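Local coordinates for protein oxidoreductase, NAD-binding (Acidithiobacillus ferrooxidans, PDB 7BVJ) that catalyses the NAD(+)-dependent oxidation of the glucosamine 3-position of UDP-N-acetylglucosamine to a ketone, a step in making the diamino sugar of lipid A, at residues K191-T196 against A211-R216; H241-G246 against P254-E259; H86-K91 against A271-F276. All coordinates share one frame; numbering follows the deposited sequence.

Contact 1: K191-T196 against A211-R216; sequences KADMAT and ASRVVR
R213 and D193 hold this end of the 194-201/206-215 hairpin with one ion pair. The guanidinium comes side-on: NE of R213 lies 2.9 Å from OD1 of D193, on its anti lone pair, and NH2 of R213 lies 2.8 Å from the same OD1, arriving from above the carboxylate plane. OD1 sits in the guanidinium plane, although the two flat groups are turned 48° apart. A192 O lies over one guanidinium face, too poorly angled for a hydrogen bond.

Backbone bonds run alongside. A195 and A211 form an antiparallel hydrogen-bonded pair, and R213 N donates to D193 O at 3.1 Å, where the bulge of D193 and M194 opposite V185 interrupts the neighbouring strand pairing. S212 OG accepts from V214 N in an ST turn.

The apolar part is small: CE of M194, its chain bent at the sulfur (chi3 82°), touches CG2 of V214 at 3.7 Å.

A leucine in place of R213 would probably leave OD1 of D193 without its charged mate and I155 O without the NH1 donor. With OD2 held by the amides of A187 and V188, the buried carboxylate is gripped through both oxygens, which probably favours its ionised form.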
ATOM      1  N   LYS A 191     -10.076  20.853  -1.539  1.00 26.75           N
ATOM      2  CA  LYS A 191      -9.226  19.683  -1.727  1.00 29.12           C
ATOM      3  C   LYS A 191      -9.711  18.882  -2.922  1.00 25.30           C
ATOM      4  O   LYS A 191     -10.917  18.758  -3.148  1.00 24.11           O
ATOM      5  CB  LYS A 191      -9.256  18.774  -0.497  1.00 22.75           C
ATOM      6  CG  LYS A 191      -8.693  19.399   0.751  1.00 33.86           C
ATOM      7  CD  LYS A 191      -7.247  19.768   0.550  1.00 38.82           C
ATOM      8  CE  LYS A 191      -6.662  20.376   1.806  1.00 37.51           C
ATOM      9  NZ  LYS A 191      -5.450  21.190   1.491  1.00 46.51           N
ATOM     10  N   ALA A 192      -8.764  18.301  -3.657  1.00 27.17           N
ATOM     11  CA  ALA A 192      -9.109  17.540  -4.850  1.00 22.90           C
ATOM     12  C   ALA A 192     -10.064  16.412  -4.486  1.00 21.34           C
ATOM     13  O   ALA A 192      -9.849  15.701  -3.499  1.00 24.84           O
ATOM     14  CB  ALA A 192      -7.840  16.980  -5.507  1.00 21.97           C
ATOM     15  N   ASP A 193     -11.145  16.274  -5.255  1.00 16.74           N
ATOM     16  CA  ASP A 193     -11.971  15.075  -5.174  1.00 22.68           C
ATOM     17  C   ASP A 193     -11.593  14.056  -6.231  1.00 25.46           C
ATOM     18  O   ASP A 193     -11.927  12.876  -6.090  1.00 24.25           O
ATOM     19  CB  ASP A 193     -13.454  15.411  -5.337  1.00 22.24           C
ATOM     20  CG  ASP A 193     -13.987  16.286  -4.210  1.00 28.55           C
ATOM     21  OD1 ASP A 193     -13.822  15.929  -3.009  1.00 27.73           O
ATOM     22  OD2 ASP A 193     -14.571  17.336  -4.543  1.00 28.73           O
ATOM     23  N   MET A 194     -10.948  14.501  -7.296  1.00 22.30           N
ATOM     24  CA  MET A 194     -10.397  13.582  -8.274  1.00 29.04           C
ATOM     25  C   MET A 194      -9.098  14.178  -8.779  1.00 20.14           C
ATOM     26  O   MET A 194      -8.945  15.393  -8.842  1.00 20.53           O
ATOM     27  CB  MET A 194     -11.369  13.343  -9.430  1.00 27.61           C
ATOM     28  CG  MET A 194     -12.189  14.577  -9.746  1.00 25.33           C
ATOM     29  SD  MET A 194     -13.318  14.374 -11.127  1.00 43.18           S
ATOM     30  CE  MET A 194     -14.685  13.556 -10.304  1.00 31.66           C
ATOM     31  N   ALA A 195      -8.146  13.318  -9.089  1.00 23.01           N
ATOM     32  CA  ALA A 195      -6.894  13.782  -9.652  1.00 24.18           C
ATOM     33  C   ALA A 195      -6.427  12.776 -10.691  1.00 24.07           C
ATOM     34  O   ALA A 195      -6.835  11.614 -10.697  1.00 17.31           O
ATOM     35  CB  ALA A 195      -5.821  13.998  -8.578  1.00 18.53           C
ATOM     36  N   THR A 196      -5.598  13.263 -11.603  1.00 21.87           N
ATOM     37  CA  THR A 196      -4.998  12.413 -12.613  1.00 17.65           C
ATOM     38  C   THR A 196      -3.584  12.910 -12.824  1.00 21.53           C
ATOM     39  O   THR A 196      -3.364  14.116 -12.999  1.00 14.87           O
ATOM     40  CB  THR A 196      -5.803  12.425 -13.910  1.00 18.93           C
ATOM     41  OG1 THR A 196      -7.088  11.847 -13.649  1.00 24.96           O
ATOM     42  CG2 THR A 196      -5.100  11.609 -15.005  1.00 21.40           C
ATOM     43  N   ALA A 211      -7.460   8.885  -9.866  1.00 21.01           N
ATOM     44  CA  ALA A 211      -8.054   8.504  -8.595  1.00 21.59           C
ATOM     45  C   ALA A 211      -9.203   9.454  -8.282  1.00 19.61           C
ATOM     46  O   ALA A 211      -9.140  10.636  -8.612  1.00 22.30           O
ATOM     47  CB  ALA A 211      -7.012   8.509  -7.465  1.00 18.20           C
ATOM     48  N   SER A 212     -10.262   8.920  -7.671  1.00 24.22           N
ATOM     49  CA  SER A 212     -11.450   9.696  -7.324  1.00 26.49           C
ATOM     50  C   SER A 212     -12.107   9.126  -6.067  1.00 24.51           C
ATOM     51  O   SER A 212     -12.115   7.908  -5.846  1.00 27.34           O
ATOM     52  CB  SER A 212     -12.471   9.712  -8.465  1.00 22.37           C
ATOM     53  OG  SER A 212     -13.650  10.400  -8.060  1.00 25.79           O
ATOM     54  N   ARG A 213     -12.678  10.025  -5.261  1.00 26.33           N
ATOM     55  CA  ARG A 213     -13.436   9.659  -4.070  1.00 24.41           C
ATOM     56  C   ARG A 213     -14.915  10.017  -4.174  1.00 27.97           C
ATOM     57  O   ARG A 213     -15.624   9.969  -3.162  1.00 28.63           O
ATOM     58  CB  ARG A 213     -12.827  10.312  -2.819  1.00 23.15           C
ATOM     59  CG  ARG A 213     -12.788  11.810  -2.868  1.00 22.89           C
ATOM     60  CD  ARG A 213     -12.276  12.417  -1.579  1.00 30.47           C
ATOM     61  NE  ARG A 213     -12.412  13.869  -1.614  1.00 30.43           N
ATOM     62  CZ  ARG A 213     -11.785  14.709  -0.802  1.00 28.28           C
ATOM     63  NH1 ARG A 213     -10.977  14.248   0.140  1.00 31.37           N
ATOM     64  NH2 ARG A 213     -11.980  16.019  -0.926  1.00 26.48           N
ATOM     65  N   VAL A 214     -15.407  10.357  -5.362  1.00 26.46           N
ATOM     66  CA  VAL A 214     -16.798  10.768  -5.516  1.00 33.79           C
ATOM     67  C   VAL A 214     -17.528  10.029  -6.640  1.00 38.05           C
ATOM     68  O   VAL A 214     -18.449  10.586  -7.245  1.00 39.23           O
ATOM     69  CB  VAL A 214     -16.877  12.288  -5.760  1.00 32.32           C
ATOM     70  CG1 VAL A 214     -16.433  13.054  -4.532  1.00 27.40           C
ATOM     71  CG2 VAL A 214     -16.036  12.680  -6.989  1.00 25.88           C
ATOM     72  N   VAL A 215     -17.135   8.795  -6.961  1.00 31.98           N
ATOM     73  CA  VAL A 215     -17.794   8.119  -8.085  1.00 38.54           C
ATOM     74  C   VAL A 215     -19.087   7.457  -7.617  1.00 46.09           C
ATOM     75  O   VAL A 215     -19.352   7.370  -6.410  1.00 45.01           O
ATOM     76  CB  VAL A 215     -16.883   7.078  -8.766  1.00 35.38           C
ATOM     77  CG1 VAL A 215     -15.915   7.750  -9.728  1.00 34.72           C
ATOM     78  CG2 VAL A 215     -16.162   6.251  -7.733  1.00 35.32           C
ATOM     79  N   ARG A 216     -19.900   6.991  -8.572  1.00 41.68           N
ATOM     80  CA  ARG A 216     -21.088   6.209  -8.235  1.00 46.63           C
ATOM     81  C   ARG A 216     -20.707   4.822  -7.727  1.00 50.24           C
ATOM     82  O   ARG A 216     -20.977   4.468  -6.569  1.00 48.30           O
ATOM     83  CB  ARG A 216     -22.005   6.089  -9.456  1.00 54.04           C
ATOM     84  CG  ARG A 216     -22.555   7.405  -9.993  1.00 54.44           C
ATOM     85  CD  ARG A 216     -24.010   7.258 -10.429  1.00 51.75           C
ATOM     86  NE  ARG A 216     -24.876   6.943  -9.293  1.00 65.54           N
ATOM     87  CZ  ARG A 216     -26.168   7.251  -9.226  1.00 67.20           C
ATOM     88  NH1 ARG A 216     -26.751   7.880 -10.238  1.00 60.51           N
ATOM     89  NH2 ARG A 216     -26.878   6.928  -8.148  1.00 62.10           N
TER

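Contact 2: H241-G246 against P254-E259; sequences HIYHRG and PGVRDE
The hairpin of strands 239-245 and 256-261 forms one end of the large mixed sheet, and the two strands meet here in antiparallel register. I242 pairs with E259 and H244 with R257 as hydrogen-bonded pairs; R257 N to H244 O is nearly straight at 2.8 Å. Toward the turn, G246 N reaches G255 O from above the carbonyl plane.

Y243 faces D258 in the non-hydrogen-bonded pair between them. CB of D258 lies over the Y243 ring, 3.9 Å from its centroid, a CH-pi contact, and the carboxylate runs on past the ring to H241. There OD2 of D258 accepts from ND1 of H241 at 2.9 Å through its syn lone pair, with the oxygen close to the imidazole plane. D258 CG stands opposite its backbone N (chi1 158°), which carries the carboxylate across to the histidine strand. Two residues before D258, CG1 of V256 packs against CB of Y243 at 3.6 Å.

Y243 also meets Y230 edge-to-face and lies near the bound disulfonic acid. Alternating hydrogen-bonded and non-hydrogen-bonded pairs make this an antiparallel beta hairpin, to which the H241-D258 bond adds a cross-strand link; it closes one margin of the mixed sheet characteristic of the Gfo/Idh/MocA C-terminal domain.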
ATOM      1  N   HIS A 241      -6.306 -10.404 -17.562  1.00 31.90           N
ATOM      2  CA  HIS A 241      -6.323 -10.807 -18.965  1.00 32.13           C
ATOM      3  C   HIS A 241      -5.050 -10.334 -19.642  1.00 31.85           C
ATOM      4  O   HIS A 241      -4.664  -9.176 -19.485  1.00 24.51           O
ATOM      5  CB  HIS A 241      -7.536 -10.239 -19.696  1.00 30.64           C
ATOM      6  CG  HIS A 241      -8.805 -10.946 -19.368  1.00 33.97           C
ATOM      7  ND1 HIS A 241      -9.295 -11.983 -20.131  1.00 38.16           N
ATOM      8  CD2 HIS A 241      -9.663 -10.801 -18.332  1.00 35.32           C
ATOM      9  CE1 HIS A 241     -10.419 -12.427 -19.594  1.00 39.12           C
ATOM     10  NE2 HIS A 241     -10.659 -11.734 -18.496  1.00 33.59           N
ATOM     11  N   ILE A 242      -4.417 -11.221 -20.403  1.00 28.08           N
ATOM     12  CA  ILE A 242      -3.160 -10.929 -21.082  1.00 26.76           C
ATOM     13  C   ILE A 242      -3.351 -11.198 -22.562  1.00 31.82           C
ATOM     14  O   ILE A 242      -3.708 -12.313 -22.955  1.00 33.34           O
ATOM     15  CB  ILE A 242      -2.002 -11.764 -20.521  1.00 29.51           C
ATOM     16  CG1 ILE A 242      -1.865 -11.521 -19.023  1.00 26.54           C
ATOM     17  CG2 ILE A 242      -0.701 -11.448 -21.239  1.00 27.51           C
ATOM     18  CD1 ILE A 242      -0.836 -12.419 -18.354  1.00 27.24           C
ATOM     19  N   TYR A 243      -3.119 -10.183 -23.382  1.00 28.70           N
ATOM     20  CA  TYR A 243      -3.240 -10.304 -24.825  1.00 36.52           C
ATOM     21  C   TYR A 243      -1.842 -10.347 -25.419  1.00 38.48           C
ATOM     22  O   TYR A 243      -0.985  -9.530 -25.055  1.00 38.93           O
ATOM     23  CB  TYR A 243      -4.035  -9.142 -25.438  1.00 35.25           C
ATOM     24  CG  TYR A 243      -5.474  -8.966 -24.962  1.00 43.99           C
ATOM     25  CD1 TYR A 243      -5.958  -9.639 -23.839  1.00 43.89           C
ATOM     26  CD2 TYR A 243      -6.347  -8.109 -25.632  1.00 44.28           C
ATOM     27  CE1 TYR A 243      -7.263  -9.468 -23.395  1.00 45.30           C
ATOM     28  CE2 TYR A 243      -7.663  -7.935 -25.198  1.00 44.59           C
ATOM     29  CZ  TYR A 243      -8.114  -8.622 -24.077  1.00 51.40           C
ATOM     30  OH  TYR A 243      -9.410  -8.473 -23.624  1.00 48.36           O
ATOM     31  N   HIS A 244      -1.635 -11.283 -26.337  0.55 39.45           N
ATOM     32  CA  HIS A 244      -0.381 -11.303 -27.130  0.55 44.23           C
ATOM     33  C   HIS A 244      -0.760 -11.518 -28.593  0.55 42.94           C
ATOM     34  O   HIS A 244      -1.804 -12.087 -28.841  0.55 42.39           O
ATOM     35  CB  HIS A 244       0.651 -12.303 -26.608  0.55 44.95           C
ATOM     36  CG  HIS A 244       0.049 -13.504 -25.982  0.55 45.83           C
ATOM     37  ND1 HIS A 244       0.211 -13.787 -24.647  0.55 43.24           N
ATOM     38  CD2 HIS A 244      -0.714 -14.484 -26.501  0.55 47.49           C
ATOM     39  CE1 HIS A 244      -0.452 -14.879 -24.358  0.55 48.42           C
ATOM     40  NE2 HIS A 244      -1.017 -15.333 -25.486  0.55 49.32           N
ATOM     41  N   ARG A 245       0.145 -11.207 -29.506  1.00 45.27           N
ATOM     42  CA  ARG A 245      -0.153 -11.366 -30.933  1.00 53.52           C
ATOM     43  C   ARG A 245      -0.286 -12.851 -31.288  1.00 50.70           C
ATOM     44  O   ARG A 245       0.660 -13.628 -31.113  1.00 52.72           O
ATOM     45  CB  ARG A 245       0.924 -10.681 -31.777  1.00 49.57           C
ATOM     46  CG  ARG A 245       1.149  -9.224 -31.374  1.00 51.78           C
ATOM     47  CD  ARG A 245       2.088  -8.473 -32.317  1.00 46.54           C
ATOM     48  NE  ARG A 245       3.183  -7.825 -31.589  1.00 51.28           N
ATOM     49  CZ  ARG A 245       3.412  -6.511 -31.575  1.00 46.67           C
ATOM     50  NH1 ARG A 245       4.438  -6.019 -30.889  1.00 41.05           N
ATOM     51  NH2 ARG A 245       2.620  -5.690 -32.254  1.00 48.30           N
ATOM     52  N   GLY A 246      -1.467 -13.243 -31.784  1.00 52.15           N
ATOM     53  CA  GLY A 246      -1.873 -14.644 -31.781  1.00 56.69           C
ATOM     54  C   GLY A 246      -2.809 -15.139 -32.876  1.00 62.40           C
ATOM     55  O   GLY A 246      -2.574 -14.894 -34.065  1.00 60.70           O
ATOM     56  N   PRO A 254      -7.889  -7.657 -34.304  1.00 52.58           N
ATOM     57  CA  PRO A 254      -7.425  -8.808 -35.090  1.00 55.31           C
ATOM     58  C   PRO A 254      -6.020  -9.251 -34.711  1.00 50.95           C
ATOM     59  O   PRO A 254      -5.186  -8.461 -34.261  1.00 50.57           O
ATOM     60  CB  PRO A 254      -7.464  -8.295 -36.540  1.00 50.30           C
ATOM     61  CG  PRO A 254      -8.165  -6.928 -36.487  1.00 46.69           C
ATOM     62  CD  PRO A 254      -7.900  -6.416 -35.101  1.00 48.42           C
ATOM     63  N   GLY A 255      -5.773 -10.546 -34.909  1.00 51.66           N
ATOM     64  CA  GLY A 255      -4.443 -11.123 -34.739  1.00 43.07           C
ATOM     65  C   GLY A 255      -3.919 -11.075 -33.322  1.00 47.58           C
ATOM     66  O   GLY A 255      -2.739 -10.767 -33.107  1.00 46.94           O
ATOM     67  N   VAL A 256      -4.769 -11.374 -32.345  1.00 45.18           N
ATOM     68  CA  VAL A 256      -4.378 -11.333 -30.945  1.00 48.30           C
ATOM     69  C   VAL A 256      -5.095 -12.460 -30.205  1.00 44.13           C
ATOM     70  O   VAL A 256      -6.204 -12.867 -30.564  1.00 47.67           O
ATOM     71  CB  VAL A 256      -4.658  -9.930 -30.331  1.00 45.52           C
ATOM     72  CG1 VAL A 256      -4.932  -9.996 -28.838  1.00 50.64           C
ATOM     73  CG2 VAL A 256      -3.483  -8.990 -30.595  1.00 38.55           C
ATOM     74  N   ARG A 257      -4.415 -13.002 -29.202  1.00 43.50           N
ATOM     75  CA  ARG A 257      -4.943 -14.019 -28.310  1.00 44.18           C
ATOM     76  C   ARG A 257      -5.106 -13.418 -26.923  1.00 44.91           C
ATOM     77  O   ARG A 257      -4.169 -12.807 -26.384  1.00 37.41           O
ATOM     78  CB  ARG A 257      -4.019 -15.238 -28.246  1.00 47.46           C
ATOM     79  CG  ARG A 257      -4.181 -16.202 -29.400  1.00 57.09           C
ATOM     80  CD  ARG A 257      -5.639 -16.322 -29.836  1.00 59.26           C
ATOM     81  NE  ARG A 257      -6.407 -17.247 -29.007  1.00 60.12           N
ATOM     82  CZ  ARG A 257      -7.446 -16.894 -28.254  1.00 57.58           C
ATOM     83  NH1 ARG A 257      -7.848 -15.623 -28.217  1.00 49.80           N
ATOM     84  NH2 ARG A 257      -8.082 -17.815 -27.538  1.00 54.74           N
ATOM     85  N   ASP A 258      -6.303 -13.584 -26.369  1.00 36.34           N
ATOM     86  CA  ASP A 258      -6.634 -13.137 -25.027  1.00 40.27           C
ATOM     87  C   ASP A 258      -6.603 -14.348 -24.109  1.00 35.29           C
ATOM     88  O   ASP A 258      -7.381 -15.287 -24.291  1.00 42.23           O
ATOM     89  CB  ASP A 258      -8.003 -12.459 -25.016  1.00 44.47           C
ATOM     90  CG  ASP A 258      -8.645 -12.438 -23.650  1.00 43.55           C
ATOM     91  OD1 ASP A 258      -9.884 -12.567 -23.585  1.00 52.13           O
ATOM     92  OD2 ASP A 258      -7.926 -12.278 -22.641  1.00 43.56           O
ATOM     93  N   GLU A 259      -5.684 -14.339 -23.151  1.00 30.66           N
ATOM     94  CA  GLU A 259      -5.573 -15.388 -22.148  1.00 31.69           C
ATOM     95  C   GLU A 259      -6.143 -14.855 -20.840  1.00 31.79           C
ATOM     96  O   GLU A 259      -5.613 -13.898 -20.263  1.00 26.72           O
ATOM     97  CB  GLU A 259      -4.126 -15.827 -21.972  1.00 27.71           C
ATOM     98  CG  GLU A 259      -3.903 -16.534 -20.651  1.00 35.78           C
ATOM     99  CD  GLU A 259      -2.450 -16.792 -20.372  1.00 38.18           C
ATOM    100  OE1 GLU A 259      -2.155 -17.887 -19.849  1.00 41.70           O
ATOM    101  OE2 GLU A 259      -1.610 -15.911 -20.687  1.00 38.87           O
TER

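Contact 3: H86-K91 against A271-F276; sequences HCLIEK and AEIEDF
Strand 86-90 and helix 271-276 run nearly antiparallel, their directions 155° apart and their axes 10.0 Å from each other at closest approach, a spacing that side chains fill without any hydrogen bond between the two segments.

F276 and L88 carry most of it. The phenyl ring lies beneath the leucine so that CB of L88 stands over its centre, 3.6 Å from the centroid and only 13° off the ring normal, a CH-pi contact. The ring gets there because CG of F276 points opposite to the backbone N (chi1 168°), swinging the phenyl off the helix toward the strand. Its far end then runs up to the main chain: CZ of F276 is 3.3 Å from N of L88 and 3.4 Å from C of C87, while the carbonyl carbon of H86 lies at the ring edge. The ring thus offers a face to the L88 side chain, while its CZ lies close against the C87-L88 peptide.

One turn back along the helix, I273 takes the other end of the leucine. CD2 of L88 meets CG1 of I273 at 3.7 Å, the two side chains crossing at about a right angle, and the same methyl lies 4.0 Å from CD2 of F276. L88 thus meets the phenyl face with CB and the isoleucine with CD2. The aliphatic part of E272 brushes the methyl more loosely, its CG 4.5 Å from CD2 of L88.

Around this buried patch, Y22 of helix 13-25 touches both I273 and F276, and A115 of strand 114-117 touches L88 and F276. On the reverse of the strand, C87 and I89 pack on helix 73-82, so the parallel Rossmann sheet is sandwiched here between that helix and the pair 13-25 and 268-282.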
ATOM      1  N   HIS A  86      10.539  -4.559  15.810  1.00 25.35           N
ATOM      2  CA  HIS A  86      10.325  -4.447  14.367  1.00 22.94           C
ATOM      3  C   HIS A  86       8.936  -3.869  14.067  1.00 21.63           C
ATOM      4  O   HIS A  86       7.987  -4.037  14.845  1.00 22.03           O
ATOM      5  CB  HIS A  86      10.460  -5.810  13.690  1.00 19.23           C
ATOM      6  CG  HIS A  86      11.671  -6.601  14.099  1.00 21.68           C
ATOM      7  ND1 HIS A  86      12.908  -6.442  13.512  1.00 28.95           N
ATOM      8  CD2 HIS A  86      11.815  -7.602  14.998  1.00 24.56           C
ATOM      9  CE1 HIS A  86      13.770  -7.282  14.058  1.00 23.21           C
ATOM     10  NE2 HIS A  86      13.127  -8.006  14.954  1.00 24.45           N
ATOM     11  N   CYS A  87       8.807  -3.204  12.910  1.00 17.19           N
ATOM     12  CA  CYS A  87       7.612  -2.417  12.596  1.00 17.36           C
ATOM     13  C   CYS A  87       7.093  -2.678  11.190  1.00 21.39           C
ATOM     14  O   CYS A  87       7.846  -2.590  10.212  1.00 21.32           O
ATOM     15  CB  CYS A  87       7.903  -0.912  12.732  1.00 26.17           C
ATOM     16  SG  CYS A  87       8.232  -0.397  14.382  1.00 27.21           S
ATOM     17  N   LEU A  88       5.803  -2.978  11.097  1.00 21.44           N
ATOM     18  CA  LEU A  88       5.041  -2.873   9.853  1.00 22.67           C
ATOM     19  C   LEU A  88       4.137  -1.634   9.977  1.00 21.23           C
ATOM     20  O   LEU A  88       3.208  -1.611  10.793  1.00 22.97           O
ATOM     21  CB  LEU A  88       4.240  -4.158   9.597  1.00 21.55           C
ATOM     22  CG  LEU A  88       3.082  -4.144   8.594  1.00 19.35           C
ATOM     23  CD1 LEU A  88       3.564  -3.705   7.214  1.00 23.80           C
ATOM     24  CD2 LEU A  88       2.384  -5.489   8.521  1.00 16.50           C
ATOM     25  N   ILE A  89       4.419  -0.596   9.188  1.00 20.04           N
ATOM     26  CA  ILE A  89       3.681   0.665   9.246  1.00 21.43           C
ATOM     27  C   ILE A  89       2.658   0.682   8.121  1.00 23.52           C
ATOM     28  O   ILE A  89       3.000   0.439   6.954  1.00 20.77           O
ATOM     29  CB  ILE A  89       4.628   1.871   9.131  1.00 22.85           C
ATOM     30  CG1 ILE A  89       5.654   1.858  10.264  1.00 20.67           C
ATOM     31  CG2 ILE A  89       3.828   3.190   9.120  1.00 20.77           C
ATOM     32  CD1 ILE A  89       6.678   2.959  10.167  1.00 19.38           C
ATOM     33  N   GLU A  90       1.402   0.963   8.456  1.00 26.98           N
ATOM     34  CA  GLU A  90       0.403   1.090   7.401  1.00 25.39           C
ATOM     35  C   GLU A  90       0.802   2.213   6.443  1.00 24.98           C
ATOM     36  O   GLU A  90       1.479   3.172   6.820  1.00 23.77           O
ATOM     37  CB  GLU A  90      -0.981   1.334   8.010  1.00 28.69           C
ATOM     38  CG  GLU A  90      -2.147   1.449   7.023  1.00 32.84           C
ATOM     39  CD  GLU A  90      -2.303   0.233   6.093  1.00 35.43           C
ATOM     40  OE1 GLU A  90      -2.133  -0.925   6.551  1.00 33.63           O
ATOM     41  OE2 GLU A  90      -2.619   0.449   4.898  1.00 34.13           O
ATOM     42  N   LYS A  91       0.445   2.052   5.171  1.00 28.14           N
ATOM     43  CA  LYS A  91       0.685   3.124   4.217  1.00 25.41           C
ATOM     44  C   LYS A  91      -0.284   4.278   4.474  1.00 18.51           C
ATOM     45  O   LYS A  91      -1.418   4.066   4.910  1.00 25.21           O
ATOM     46  CB  LYS A  91       0.533   2.621   2.781  1.00 23.54           C
ATOM     47  CG  LYS A  91      -0.879   2.188   2.426  1.00 21.68           C
ATOM     48  CD  LYS A  91      -1.683   3.314   1.762  1.00 28.83           C
ATOM     49  CE  LYS A  91      -3.140   2.889   1.599  1.00 30.67           C
ATOM     50  NZ  LYS A  91      -4.114   3.991   1.827  1.00 36.92           N
ATOM     51  N   ALA A 271      -1.405 -12.184   4.069  1.00 25.56           N
ATOM     52  CA  ALA A 271      -0.195 -12.437   3.284  1.00 26.01           C
ATOM     53  C   ALA A 271       0.901 -11.439   3.635  1.00 20.74           C
ATOM     54  O   ALA A 271       2.065 -11.805   3.826  1.00 21.15           O
ATOM     55  CB  ALA A 271      -0.529 -12.353   1.785  1.00 22.62           C
ATOM     56  N   GLU A 272       0.534 -10.166   3.717  1.00 19.72           N
ATOM     57  CA  GLU A 272       1.491  -9.108   4.014  1.00 26.94           C
ATOM     58  C   GLU A 272       2.059  -9.270   5.430  1.00 25.43           C
ATOM     59  O   GLU A 272       3.263  -9.082   5.666  1.00 24.68           O
ATOM     60  CB  GLU A 272       0.767  -7.769   3.785  1.00 24.06           C
ATOM     61  CG  GLU A 272       1.362  -6.487   4.291  1.00 29.49           C
ATOM     62  CD  GLU A 272       0.571  -5.247   3.794  1.00 30.87           C
ATOM     63  OE1 GLU A 272       1.005  -4.545   2.853  1.00 26.80           O
ATOM     64  OE2 GLU A 272      -0.516  -4.987   4.335  1.00 29.53           O
ATOM     65  N   ILE A 273       1.230  -9.704   6.373  1.00 22.18           N
ATOM     66  CA  ILE A 273       1.725  -9.841   7.737  1.00 19.37           C
ATOM     67  C   ILE A 273       2.614 -11.072   7.855  1.00 22.78           C
ATOM     68  O   ILE A 273       3.673 -11.031   8.505  1.00 23.31           O
ATOM     69  CB  ILE A 273       0.546  -9.852   8.727  1.00 15.74           C
ATOM     70  CG1 ILE A 273       0.081  -8.408   8.937  1.00 20.33           C
ATOM     71  CG2 ILE A 273       0.953 -10.491  10.069  1.00 17.78           C
ATOM     72  CD1 ILE A 273      -1.211  -8.265   9.730  1.00 20.51           C
ATOM     73  N   GLU A 274       2.225 -12.178   7.211  1.00 21.14           N
ATOM     74  CA  GLU A 274       3.105 -13.343   7.222  1.00 26.72           C
ATOM     75  C   GLU A 274       4.444 -13.016   6.582  1.00 23.36           C
ATOM     76  O   GLU A 274       5.494 -13.456   7.064  1.00 20.72           O
ATOM     77  CB  GLU A 274       2.473 -14.545   6.521  1.00 25.85           C
ATOM     78  CG  GLU A 274       3.383 -15.773   6.633  1.00 30.78           C
ATOM     79  CD  GLU A 274       2.855 -17.010   5.941  1.00 32.30           C
ATOM     80  OE1 GLU A 274       1.623 -17.181   5.866  1.00 41.96           O
ATOM     81  OE2 GLU A 274       3.686 -17.816   5.474  1.00 43.18           O
ATOM     82  N   ASP A 275       4.432 -12.222   5.511  1.00 23.13           N
ATOM     83  CA  ASP A 275       5.688 -11.840   4.882  1.00 22.83           C
ATOM     84  C   ASP A 275       6.559 -11.018   5.837  1.00 22.57           C
ATOM     85  O   ASP A 275       7.764 -11.269   5.966  1.00 21.91           O
ATOM     86  CB  ASP A 275       5.393 -11.088   3.588  1.00 18.93           C
ATOM     87  CG  ASP A 275       6.639 -10.718   2.840  1.00 26.58           C
ATOM     88  OD1 ASP A 275       7.275  -9.726   3.245  1.00 29.13           O
ATOM     89  OD2 ASP A 275       6.989 -11.405   1.849  1.00 35.21           O
ATOM     90  N   PHE A 276       5.960 -10.031   6.517  1.00 23.37           N
ATOM     91  CA  PHE A 276       6.684  -9.223   7.506  1.00 23.79           C
ATOM     92  C   PHE A 276       7.341 -10.109   8.575  1.00 18.99           C
ATOM     93  O   PHE A 276       8.542  -9.969   8.889  1.00 16.83           O
ATOM     94  CB  PHE A 276       5.684  -8.199   8.096  1.00 21.09           C
ATOM     95  CG  PHE A 276       6.148  -7.457   9.344  1.00 18.93           C
ATOM     96  CD1 PHE A 276       7.347  -6.755   9.374  1.00 22.10           C
ATOM     97  CD2 PHE A 276       5.326  -7.408  10.464  1.00 17.39           C
ATOM     98  CE1 PHE A 276       7.737  -6.046  10.524  1.00 22.18           C
ATOM     99  CE2 PHE A 276       5.713  -6.722  11.622  1.00 21.32           C
ATOM    100  CZ  PHE A 276       6.925  -6.032  11.649  1.00 17.19           C
TER

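In the fold
Along the chain, contact 3 opens in strand 86-90 and closes in helix 268-282, and contacts 1 and 2 lie one after the other inside that long loop. Contacts 1 and 2 belong to the same mixed sheet, with centres about 33 Å apart: one ties the 194-201/206-215 hairpin near one margin, the other the 239-245/256-261 hairpin at the opposite margin. Contact 3 sets helix 268-282 against the parallel NAD-binding sheet, its centre about 28 Å from contact 1 and 37 Å from contact 2. Strand 256-261 leads directly into helix 268-282, so the chain, after completing the mixed sheet, returns to pack on the Rossmann domain, joining the enzyme's two halves.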